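Local coordinates for putative glycoside hydrolase (Bacteroides ovatus, PDB 4ONZ), which is a putative glycoside hydrolase with the beta-propeller fold of its family, its precise role not being known, at residues N11-N25 and D298-E312. Numbering follows the deposited sequence.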
# COMPACT_ATOMS: atom_id res chain seq x y z
N ASN A 11 7.07 23.80 -4.13
CA ASN A 11 7.05 22.30 -4.11
C ASN A 11 8.45 21.67 -4.15
O ASN A 11 8.70 20.73 -4.90
CB ASN A 11 6.17 21.75 -5.24
CG ASN A 11 4.68 21.96 -4.99
OD1 ASN A 11 4.26 22.24 -3.87
ND2 ASN A 11 3.88 21.80 -6.04
N ASN A 12 9.35 22.20 -3.33
CA ASN A 12 10.71 21.67 -3.21
C ASN A 12 10.74 20.37 -2.38
O ASN A 12 11.71 19.61 -2.45
CB ASN A 12 11.66 22.71 -2.58
CG ASN A 12 11.29 23.06 -1.14
OD1 ASN A 12 10.12 23.02 -0.75
ND2 ASN A 12 12.29 23.44 -0.35
N TRP A 13 9.67 20.12 -1.62
CA TRP A 13 9.55 18.94 -0.76
C TRP A 13 8.95 17.71 -1.45
O TRP A 13 9.00 16.60 -0.90
CB TRP A 13 8.67 19.29 0.46
CG TRP A 13 7.26 19.69 0.11
CD1 TRP A 13 6.79 20.96 -0.09
CD2 TRP A 13 6.14 18.82 -0.07
NE1 TRP A 13 5.44 20.92 -0.39
CE2 TRP A 13 5.02 19.62 -0.38
CE3 TRP A 13 5.97 17.43 -0.00
CZ2 TRP A 13 3.75 19.08 -0.62
CZ3 TRP A 13 4.71 16.90 -0.24
CH2 TRP A 13 3.62 17.72 -0.55
N VAL A 14 8.38 17.90 -2.63
CA VAL A 14 7.70 16.83 -3.35
C VAL A 14 8.67 15.76 -3.84
O VAL A 14 9.73 16.08 -4.36
CB VAL A 14 6.89 17.40 -4.54
CG1 VAL A 14 6.20 16.30 -5.32
CG2 VAL A 14 5.86 18.40 -4.03
N ILE A 15 8.32 14.49 -3.65
CA ILE A 15 9.17 13.40 -4.11
C ILE A 15 8.81 13.13 -5.56
O ILE A 15 7.64 12.93 -5.91
CB ILE A 15 9.02 12.14 -3.26
CG1 ILE A 15 9.33 12.45 -1.79
CG2 ILE A 15 9.95 11.05 -3.77
CD1 ILE A 15 9.12 11.30 -0.84
N GLY A 16 9.83 13.15 -6.42
CA GLY A 16 9.65 12.94 -7.84
C GLY A 16 10.61 13.80 -8.66
O GLY A 16 11.53 14.40 -8.10
N PRO A 17 10.41 13.87 -9.98
CA PRO A 17 9.33 13.20 -10.71
C PRO A 17 9.58 11.71 -10.92
O PRO A 17 10.73 11.28 -11.01
CB PRO A 17 9.32 13.94 -12.05
CG PRO A 17 10.74 14.33 -12.27
CD PRO A 17 11.36 14.52 -10.90
N PHE A 18 8.49 10.94 -10.98
CA PHE A 18 8.55 9.52 -11.26
C PHE A 18 8.20 9.33 -12.73
O PHE A 18 7.11 9.70 -13.16
CB PHE A 18 7.59 8.73 -10.38
CG PHE A 18 7.99 8.68 -8.94
CD1 PHE A 18 7.62 9.70 -8.06
CD2 PHE A 18 8.75 7.63 -8.46
CE1 PHE A 18 7.99 9.65 -6.73
CE2 PHE A 18 9.12 7.59 -7.13
CZ PHE A 18 8.75 8.60 -6.26
N LEU A 19 9.13 8.76 -13.50
CA LEU A 19 8.91 8.57 -14.93
C LEU A 19 8.72 7.10 -15.26
O LEU A 19 9.43 6.23 -14.73
CB LEU A 19 10.11 9.13 -15.71
CG LEU A 19 10.46 10.60 -15.43
CD1 LEU A 19 11.70 11.00 -16.22
CD2 LEU A 19 9.29 11.52 -15.75
N ARG A 20 7.77 6.82 -16.15
CA ARG A 20 7.49 5.46 -16.60
C ARG A 20 8.59 5.06 -17.60
O ARG A 20 8.75 5.76 -18.60
CB ARG A 20 6.13 5.40 -17.29
CG ARG A 20 4.93 5.83 -16.43
CD ARG A 20 3.75 6.23 -17.30
NE ARG A 20 2.55 6.60 -16.55
CZ ARG A 20 2.30 7.80 -16.05
NH1 ARG A 20 3.18 8.79 -16.14
NH2 ARG A 20 1.16 8.02 -15.40
N PRO A 21 9.35 3.97 -17.33
CA PRO A 21 10.37 3.59 -18.32
C PRO A 21 9.68 3.13 -19.60
O PRO A 21 8.78 2.29 -19.54
CB PRO A 21 11.14 2.45 -17.65
CG PRO A 21 10.71 2.44 -16.22
CD PRO A 21 9.34 3.06 -16.18
N GLU A 22 10.10 3.67 -20.75
CA GLU A 22 9.44 3.34 -22.01
C GLU A 22 9.41 1.83 -22.31
O GLU A 22 10.40 1.13 -22.16
CB GLU A 22 10.07 4.09 -23.19
CG GLU A 22 9.20 4.05 -24.44
CD GLU A 22 9.75 4.87 -25.60
OE1 GLU A 22 10.98 4.85 -25.83
OE2 GLU A 22 8.95 5.52 -26.29
N GLY A 23 8.22 1.37 -22.71
CA GLY A 23 7.98 -0.01 -23.12
C GLY A 23 8.04 -1.14 -22.12
O GLY A 23 7.87 -2.28 -22.52
N VAL A 24 8.26 -0.86 -20.84
CA VAL A 24 8.40 -1.94 -19.86
C VAL A 24 7.10 -2.31 -19.16
O VAL A 24 6.98 -3.40 -18.60
CB VAL A 24 9.45 -1.62 -18.77
CG1 VAL A 24 10.75 -1.17 -19.40
CG2 VAL A 24 8.94 -0.58 -17.78
N ASN A 25 6.12 -1.40 -19.17
CA ASN A 25 4.88 -1.64 -18.44
C ASN A 25 3.75 -2.26 -19.25
O ASN A 25 3.59 -1.94 -20.43
CB ASN A 25 4.39 -0.34 -17.81
CG ASN A 25 5.18 0.04 -16.59
OD1 ASN A 25 5.37 -0.77 -15.69
ND2 ASN A 25 5.61 1.30 -16.53
N ASP A 298 1.97 20.78 4.36
CA ASP A 298 1.60 21.09 2.98
C ASP A 298 0.91 19.88 2.35
O ASP A 298 1.05 18.76 2.83
CB ASP A 298 2.85 21.49 2.18
CG ASP A 298 2.53 22.38 0.98
OD1 ASP A 298 1.34 22.57 0.62
OD2 ASP A 298 3.50 22.91 0.38
N ARG A 299 0.20 20.14 1.25
CA ARG A 299 -0.58 19.11 0.55
C ARG A 299 -0.70 19.53 -0.91
O ARG A 299 -0.95 20.71 -1.21
CB ARG A 299 -1.96 19.03 1.21
CG ARG A 299 -2.89 17.93 0.74
CD ARG A 299 -4.17 18.03 1.54
NE ARG A 299 -5.22 17.11 1.14
CZ ARG A 299 -6.42 17.06 1.72
NH1 ARG A 299 -6.72 17.89 2.71
NH2 ARG A 299 -7.32 16.19 1.31
N LEU A 300 -0.46 18.60 -1.83
CA LEU A 300 -0.58 18.92 -3.26
C LEU A 300 -2.03 19.16 -3.66
O LEU A 300 -2.92 18.40 -3.28
CB LEU A 300 -0.01 17.79 -4.12
CG LEU A 300 1.49 17.57 -3.96
CD1 LEU A 300 1.96 16.43 -4.83
CD2 LEU A 300 2.24 18.84 -4.32
N ASP A 301 -2.25 20.24 -4.40
CA ASP A 301 -3.57 20.57 -4.92
C ASP A 301 -3.92 19.67 -6.10
O ASP A 301 -5.08 19.32 -6.28
CB ASP A 301 -3.62 22.02 -5.41
CG ASP A 301 -3.71 23.01 -4.28
OD1 ASP A 301 -4.16 22.63 -3.19
OD2 ASP A 301 -3.35 24.18 -4.49
N LYS A 302 -2.92 19.35 -6.90
CA LYS A 302 -3.05 18.52 -8.08
C LYS A 302 -2.25 17.25 -7.87
O LYS A 302 -1.21 17.28 -7.19
CB LYS A 302 -2.50 19.25 -9.31
CG LYS A 302 -3.24 20.54 -9.67
CD LYS A 302 -4.64 20.26 -10.18
CE LYS A 302 -5.33 21.52 -10.67
NZ LYS A 302 -6.63 21.20 -11.33
N PRO A 303 -2.69 16.14 -8.47
CA PRO A 303 -1.94 14.91 -8.28
C PRO A 303 -0.56 14.97 -8.95
O PRO A 303 -0.39 15.69 -9.93
CB PRO A 303 -2.84 13.83 -8.91
CG PRO A 303 -3.70 14.55 -9.89
CD PRO A 303 -3.80 15.98 -9.43
N PHE A 304 0.42 14.28 -8.37
CA PHE A 304 1.76 14.26 -8.96
C PHE A 304 1.87 13.09 -9.94
O PHE A 304 2.81 13.02 -10.72
CB PHE A 304 2.83 14.16 -7.87
CG PHE A 304 2.98 12.78 -7.27
CD1 PHE A 304 2.19 12.38 -6.21
CD2 PHE A 304 3.94 11.91 -7.75
CE1 PHE A 304 2.34 11.12 -5.66
CE2 PHE A 304 4.09 10.65 -7.21
CZ PHE A 304 3.30 10.25 -6.16
N PHE A 305 0.92 12.16 -9.88
CA PHE A 305 0.95 11.00 -10.75
C PHE A 305 -0.49 10.63 -11.10
O PHE A 305 -1.31 10.42 -10.20
CB PHE A 305 1.68 9.84 -10.06
CG PHE A 305 2.17 8.78 -11.00
CD1 PHE A 305 3.39 8.94 -11.67
CD2 PHE A 305 1.44 7.63 -11.22
CE1 PHE A 305 3.86 7.97 -12.54
CE2 PHE A 305 1.90 6.65 -12.10
CZ PHE A 305 3.11 6.82 -12.76
N ALA A 306 -0.81 10.59 -12.39
CA ALA A 306 -2.18 10.32 -12.83
C ALA A 306 -2.20 9.42 -14.06
O ALA A 306 -1.16 9.20 -14.68
CB ALA A 306 -2.87 11.64 -13.13
N PRO A 307 -3.37 8.85 -14.41
CA PRO A 307 -3.41 7.99 -15.59
C PRO A 307 -3.08 8.78 -16.86
O PRO A 307 -3.67 9.83 -17.09
CB PRO A 307 -4.85 7.48 -15.62
CG PRO A 307 -5.39 7.73 -14.26
CD PRO A 307 -4.68 8.93 -13.74
N GLU A 308 -2.14 8.27 -17.64
CA GLU A 308 -1.71 8.93 -18.88
C GLU A 308 -1.42 7.95 -20.00
O GLU A 308 -1.67 8.25 -21.17
CB GLU A 308 -0.46 9.79 -18.64
CG GLU A 308 -0.67 11.01 -17.75
CD GLU A 308 -1.59 12.05 -18.37
OE1 GLU A 308 -2.05 11.85 -19.51
OE2 GLU A 308 -1.85 13.07 -17.70
N ALA A 309 -0.89 6.77 -19.67
CA ALA A 309 -0.51 5.77 -20.67
C ALA A 309 -1.58 4.71 -20.99
O ALA A 309 -2.45 4.43 -20.15
CB ALA A 309 0.79 5.10 -20.26
N PRO A 310 -1.52 4.10 -22.20
CA PRO A 310 -2.51 3.09 -22.58
C PRO A 310 -2.64 1.92 -21.60
O PRO A 310 -3.75 1.46 -21.36
CB PRO A 310 -1.99 2.58 -23.94
CG PRO A 310 -1.16 3.70 -24.47
CD PRO A 310 -0.53 4.34 -23.27
N PHE A 311 -1.53 1.48 -21.00
CA PHE A 311 -1.56 0.35 -20.06
C PHE A 311 -2.27 0.66 -18.74
O PHE A 311 -2.56 -0.24 -17.96
CB PHE A 311 -0.14 -0.21 -19.81
CG PHE A 311 0.77 0.75 -19.10
CD1 PHE A 311 0.80 0.79 -17.72
CD2 PHE A 311 1.60 1.59 -19.82
CE1 PHE A 311 1.63 1.68 -17.06
CE2 PHE A 311 2.44 2.49 -19.16
CZ PHE A 311 2.45 2.52 -17.77
N GLU A 312 -2.57 1.93 -18.49
CA GLU A 312 -3.29 2.33 -17.29
C GLU A 312 -4.79 2.45 -17.54
O GLU A 312 -5.54 2.79 -16.63
CB GLU A 312 -2.73 3.67 -16.80
CG GLU A 312 -1.25 3.56 -16.44
CD GLU A 312 -0.52 4.89 -16.33
OE1 GLU A 312 -1.02 5.91 -16.84
OE2 GLU A 312 0.59 4.90 -15.76
O HOH W 1 5.95 12.47 -10.65
O HOH W 2 1.50 10.87 -14.46
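R20 slides its guanidinium between F305 and E308, the central grip of an N-terminal arm laid along the connection that leaves strand 296-299 and runs toward strand 322-330. In this beta-propeller, the fold of the family, side chains of the arm also touch strands 281-288, 333-340 and 344-350, and here a partly exposed arginine combines a salt bridge to the buried E312 with a stack on F305. The guanidinium lies flat on the F305 ring, planes 12° apart and centres 4.2 Å apart, while CB of E308 covers its opposite face. At its edge, NE gives E312 OE2 a nearly straight bond of 2.7 Å on the syn side, although the carboxylate plane is turned 60° from the guanidinium. Extended from CG to NE, the R20 chain carries the charge to this carboxylate.

Beyond R20, CB of N25 sits over the centre of the F311 ring, a CH-pi contact of 3.5 Å to the centroid; the amide OD1 is held by V347. Toward the N-terminus, F18 CD1 packs against F304 CE2, and one water links F18 N to F304 O. Farther along, V14 CG2 and L300 CD2 meet tip to tip at 3.7 Å, and W13 NE1 bonds D298 OD2 from above the carboxylate plane at 2.9 Å.

A second shell positions F304, F305 and E312. The backbones of F304 and F305 both pair with A283 in a classic beta bulge, Y338 packs edge-to-face with F305 and also bonds E312 OE2, and E312 OE1 accepts two backbone N-H groups, A309 N at 3.0 Å and E308 N at 2.7 Å, the latter nearly along the C-O axis.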